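Local coordinates for flavin-nucleotide-binding protein (Azotobacter vinelandii, PDB 6RK0) that binds heme b and FAD and probably works as a low-potential terminal oxidase associated with the iron-only nitrogenase, at residues R134-V137 and D138-P142; P142-W145 and E146-P150. All coordinates share one frame; numbering follows the deposited sequence. Where two conformers were deposited one is given.

Contact 1: residues R134-V137 and D138-P142. With HEM (protoporphyrin IX containing Fe), chain C.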
# COMPACT_ATOMS: atom_id res chain seq x y z
N ARG A 134 -0.80 -0.31 -24.04
CA ARG A 134 -2.16 0.09 -24.40
C ARG A 134 -3.19 -0.64 -23.53
O ARG A 134 -4.18 -0.04 -23.10
CB ARG A 134 -2.41 -0.13 -25.89
CG ARG A 134 -3.85 0.22 -26.29
CD ARG A 134 -4.07 0.33 -27.80
NE ARG A 134 -5.42 0.84 -28.10
CZ ARG A 134 -5.83 1.34 -29.27
NH1 ARG A 134 -5.03 1.39 -30.35
NH2 ARG A 134 -7.09 1.77 -29.38
N ASN A 135 -2.95 -1.93 -23.24
CA ASN A 135 -3.86 -2.66 -22.37
C ASN A 135 -3.91 -2.02 -20.99
O ASN A 135 -4.98 -1.95 -20.37
CB ASN A 135 -3.40 -4.11 -22.25
CG ASN A 135 -3.51 -4.90 -23.54
OD1 ASN A 135 -4.30 -4.57 -24.43
ND2 ASN A 135 -2.73 -5.98 -23.62
N PHE A 136 -2.76 -1.56 -20.48
CA PHE A 136 -2.72 -0.89 -19.17
C PHE A 136 -3.61 0.35 -19.18
O PHE A 136 -4.49 0.52 -18.32
CB PHE A 136 -1.27 -0.52 -18.90
CG PHE A 136 -0.99 0.29 -17.66
CD1 PHE A 136 -1.69 0.12 -16.48
CD2 PHE A 136 0.05 1.23 -17.72
CE1 PHE A 136 -1.34 0.89 -15.34
CE2 PHE A 136 0.42 1.97 -16.58
CZ PHE A 136 -0.30 1.78 -15.41
N VAL A 137 -3.40 1.24 -20.15
CA VAL A 137 -4.15 2.49 -20.17
C VAL A 137 -5.64 2.22 -20.33
O VAL A 137 -6.46 2.80 -19.60
CB VAL A 137 -3.61 3.39 -21.31
CG1 VAL A 137 -4.53 4.56 -21.59
CG2 VAL A 137 -2.19 3.83 -21.00
N ASP A 138 -6.02 1.37 -21.28
CA ASP A 138 -7.43 1.13 -21.53
C ASP A 138 -8.09 0.30 -20.45
O ASP A 138 -9.33 0.34 -20.31
CB ASP A 138 -7.62 0.50 -22.91
CG ASP A 138 -7.45 1.52 -24.01
OD1 ASP A 138 -7.14 2.71 -23.77
OD2 ASP A 138 -7.69 1.15 -25.18
N GLY A 139 -7.29 -0.39 -19.62
CA GLY A 139 -7.82 -1.05 -18.44
C GLY A 139 -8.19 -0.08 -17.34
O GLY A 139 -9.03 -0.39 -16.49
N LEU A 140 -7.57 1.09 -17.31
CA LEU A 140 -7.95 2.15 -16.37
C LEU A 140 -9.12 2.96 -16.91
O LEU A 140 -10.08 3.22 -16.18
CB LEU A 140 -6.77 3.07 -16.13
CG LEU A 140 -5.61 2.40 -15.41
CD1 LEU A 140 -4.44 3.35 -15.39
CD2 LEU A 140 -6.01 1.96 -14.00
N ILE A 141 -9.05 3.36 -18.18
CA ILE A 141 -10.08 4.21 -18.79
C ILE A 141 -10.41 3.60 -20.14
O ILE A 141 -9.58 3.66 -21.06
CB ILE A 141 -9.63 5.67 -18.96
CG1 ILE A 141 -9.27 6.33 -17.61
CG2 ILE A 141 -10.75 6.47 -19.66
CD1 ILE A 141 -8.47 7.59 -17.76
N PRO A 142 -11.61 3.02 -20.32
CA PRO A 142 -11.92 2.40 -21.61
C PRO A 142 -11.77 3.39 -22.76
O PRO A 142 -12.17 4.56 -22.66
CB PRO A 142 -13.37 1.94 -21.45
CG PRO A 142 -13.54 1.74 -19.97
CD PRO A 142 -12.71 2.84 -19.35
CHA HEM C . 7.15 6.40 -14.87
CHB HEM C . 2.46 6.27 -13.93
CHC HEM C . 1.61 5.03 -18.51
CHD HEM C . 6.27 5.46 -19.52
C1A HEM C . 5.94 6.48 -14.24
C2A HEM C . 5.79 6.85 -12.84
C3A HEM C . 4.47 6.81 -12.56
C4A HEM C . 3.82 6.42 -13.80
CMA HEM C . 3.75 7.11 -11.27
CAA HEM C . 6.92 7.25 -11.88
CBA HEM C . 7.38 8.72 -12.05
CGA HEM C . 8.10 9.12 -10.79
O1A HEM C . 7.55 9.89 -9.93
O2A HEM C . 9.26 8.63 -10.59
C1B HEM C . 1.80 5.95 -15.09
C2B HEM C . 0.38 5.73 -15.20
C3B HEM C . 0.16 5.37 -16.47
C4B HEM C . 1.43 5.37 -17.18
CMB HEM C . -0.59 5.88 -14.03
CAB HEM C . -1.12 5.03 -17.20
CBB HEM C . -2.35 5.23 -16.74
C1C HEM C . 2.80 5.03 -19.18
C2C HEM C . 2.95 4.72 -20.57
C3C HEM C . 4.24 4.89 -20.87
C4C HEM C . 4.91 5.28 -19.66
CMC HEM C . 1.81 4.25 -21.46
CAC HEM C . 4.93 4.73 -22.20
CBC HEM C . 4.30 5.09 -23.35
C1D HEM C . 6.93 5.71 -18.32
C2D HEM C . 8.35 5.84 -18.19
C3D HEM C . 8.61 6.10 -16.90
C4D HEM C . 7.33 6.13 -16.21
CMD HEM C . 9.37 5.71 -19.32
CAD HEM C . 9.95 6.40 -16.25
CBD HEM C . 10.20 7.92 -16.22
CGD HEM C . 11.62 8.23 -15.78
O1D HEM C . 11.89 8.28 -14.57
O2D HEM C . 12.50 8.40 -16.66
NA HEM C . 4.72 6.23 -14.82
NB HEM C . 2.43 5.74 -16.29
NC HEM C . 4.00 5.37 -18.65
ND HEM C . 6.31 5.89 -17.12
FE HEM C . 4.38 5.77 -16.74
O HOH W 1 4.19 7.84 -17.14
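F136 and L140, one turn apart on the last part of helix 126-140, present a shared apolar ridge to the heme in this FMN-binding-type fold. The backbone beneath them is held by i to i+4 hydrogen bonds. D138 N reaches R134 O at 2.9 Å in a nearly straight bond (172°), and G139 N reaches N135 O. The next residue, L140, bonds through N to F136 O, and I141 N closes the set on V137 O at 3.0 Å. I141 is also where the backbone leaves helical angles, and the chain runs on into P142.

The apolar contacts gather at the heme. F136 has CG anti to its own N (chi1 175°), which carries the ring out over the porphyrin, on the face opposite the iron-bound water. Its CE2 comes within 3.4 Å of heme C3B, while vinyl carbon CBB lies over one face of the phenyl. L140 CD1 meets that same vinyl carbon and approaches F136 CE1 obliquely at 4.0 Å. At the heme's rim, V137 CG2 lies 4.0 Å from methyl carbon CMC. W63 stacks on the F136 ring, and H72, the axial ligand of the iron, meets it at an inclined angle.

Charged and polar groups keep to other sides of the helix. In one of the two conformers of R134, and so only tentatively, NE lies 3.7 Å from D138 OD2, a long salt bridge; the carboxylate oxygen sits at the guanidinium edge, with the two planes almost perpendicular (88°). D138 has a stronger partner, for its OD1 accepts a hydrogen bond from W145 N. N135 ND2 is hydrogen-bonded to E65 OE2.

Contact 2: residues P142-W145 and E146-P150; sequences PGEW and ERLRP
R147 folds back over the turn that precedes it, and its NH1 makes two bonds there: to P142 O at 2.9 Å (152°) and to E144 OE1, also at 2.9 Å. The second is a salt bridge. OE1 lies close to the guanidinium plane and offers its anti lone pair, with the carboxylate turned 53° from the guanidinium. G143 O lies against one face of the guanidinium, offset toward its rim, so the flat group rests on backbone while its edge is gripped.

Two torsional choices bring these ends together. R147 is stretched out from CG to NE, whereas E144 bends at chi2 (72°) and swings its acid across the arginine chain at about a right angle. The bend also leaves OE2 3.7 Å from L148 CD2. On the far nitrogen, NH2 binds D218, giving this arginine a second acidic partner. A leucine in place of R147 would probably leave P142 O and the E144 carboxylate without their shared donor and D218 without its ion pair.

The backbone underneath consists of two overlapping turns: R147 N bonds to E144 O at 2.9 Å, and L148 N to W145 O at 3.2 Å. Water 2 ties W145 O to L148 O.

Further out, R149 pairs with E155 and with D184 of the second subunit, and A104 of that subunit packs on W145, whose indole borders the heme. The arrangement is one of two overlapping β-turns, pinned by an arginine–glutamate salt bridge, in a loop that lines the heme pocket at the dimer interface.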
# COMPACT_ATOMS: atom_id res chain seq x y z
N PRO A 142 -11.61 3.02 -20.32
CA PRO A 142 -11.92 2.40 -21.61
C PRO A 142 -11.77 3.39 -22.76
O PRO A 142 -12.17 4.56 -22.66
CB PRO A 142 -13.37 1.94 -21.45
CG PRO A 142 -13.54 1.74 -19.97
CD PRO A 142 -12.71 2.84 -19.35
N GLY A 143 -11.16 2.91 -23.85
CA GLY A 143 -11.04 3.66 -25.09
C GLY A 143 -10.06 4.82 -25.03
O GLY A 143 -9.97 5.59 -25.99
N GLU A 144 -9.30 4.97 -23.95
CA GLU A 144 -8.53 6.18 -23.78
C GLU A 144 -7.32 6.26 -24.70
O GLU A 144 -7.00 7.35 -25.20
CB GLU A 144 -8.14 6.35 -22.33
CG GLU A 144 -7.44 7.64 -22.03
CD GLU A 144 -8.32 8.89 -22.07
OE1 GLU A 144 -9.55 8.83 -22.37
OE2 GLU A 144 -7.70 9.96 -21.81
N TRP A 145 -6.60 5.15 -24.91
CA TRP A 145 -5.34 5.19 -25.66
C TRP A 145 -5.52 5.84 -27.03
O TRP A 145 -4.70 6.65 -27.47
CB TRP A 145 -4.81 3.77 -25.79
CG TRP A 145 -3.52 3.63 -26.58
CD1 TRP A 145 -3.40 3.52 -27.94
CD2 TRP A 145 -2.18 3.52 -26.04
NE1 TRP A 145 -2.08 3.37 -28.26
CE2 TRP A 145 -1.32 3.38 -27.12
CE3 TRP A 145 -1.64 3.56 -24.75
CZ2 TRP A 145 0.06 3.22 -26.95
CZ3 TRP A 145 -0.27 3.41 -24.57
CH2 TRP A 145 0.56 3.24 -25.67
N GLU A 146 -6.63 5.49 -27.70
CA GLU A 146 -6.99 5.99 -29.02
C GLU A 146 -7.19 7.50 -29.07
O GLU A 146 -7.10 8.07 -30.17
CB GLU A 146 -8.32 5.32 -29.44
CG GLU A 146 -9.31 6.19 -30.31
CD GLU A 146 -10.34 5.39 -31.13
OE1 GLU A 146 -10.65 4.23 -30.78
OE2 GLU A 146 -10.82 5.92 -32.16
N ARG A 147 -7.60 8.09 -27.94
CA ARG A 147 -7.88 9.52 -27.86
C ARG A 147 -6.61 10.37 -27.78
O ARG A 147 -6.67 11.58 -28.01
CB ARG A 147 -8.78 9.86 -26.65
CG ARG A 147 -10.11 9.08 -26.57
CD ARG A 147 -10.97 9.46 -25.39
NE ARG A 147 -12.16 8.64 -25.46
CZ ARG A 147 -12.46 7.61 -24.65
NH1 ARG A 147 -11.71 7.28 -23.59
NH2 ARG A 147 -13.55 6.91 -24.90
N LEU A 148 -5.48 9.78 -27.42
CA LEU A 148 -4.29 10.52 -27.02
C LEU A 148 -3.46 10.92 -28.23
O LEU A 148 -3.60 10.39 -29.34
CB LEU A 148 -3.45 9.68 -26.05
CG LEU A 148 -4.23 9.20 -24.84
CD1 LEU A 148 -3.34 8.26 -23.98
CD2 LEU A 148 -4.76 10.33 -24.02
N ARG A 149 -2.55 11.85 -27.99
CA ARG A 149 -1.55 12.22 -28.99
C ARG A 149 -0.80 10.95 -29.37
O ARG A 149 -0.23 10.29 -28.48
CB ARG A 149 -0.61 13.30 -28.47
CG ARG A 149 0.36 13.87 -29.51
CD ARG A 149 1.63 13.08 -29.59
NE ARG A 149 2.47 13.31 -28.41
CZ ARG A 149 3.27 12.43 -27.81
NH1 ARG A 149 4.04 12.83 -26.80
NH2 ARG A 149 3.33 11.15 -28.17
N PRO A 150 -0.75 10.55 -30.64
CA PRO A 150 -0.21 9.22 -30.95
C PRO A 150 1.20 9.00 -30.41
O PRO A 150 2.08 9.86 -30.52
CB PRO A 150 -0.30 9.16 -32.48
CG PRO A 150 -1.55 9.98 -32.77
CD PRO A 150 -1.47 11.13 -31.79
O HOH W 2 -3.28 7.55 -29.70

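Overall arrangement
Contact 1 comes first along the chain, on the end of helix 126-140; contact 2 follows directly in the loop toward helix 153-157, and the two share P142. Their centres are 9 Å apart, both in the part of the chain related to pyridoxamine 5'-phosphate oxidases. The loop doubles back on the helix, tied to it by the bond between D138 and W145, and in one of its conformers the R134 side chain packs on the W145 indole. Helix and loop thus form one wall of the heme pocket, F136 and L140 from one contact and W145 from the other, while the second subunit approaches both and supplies R23 and K172 to the heme.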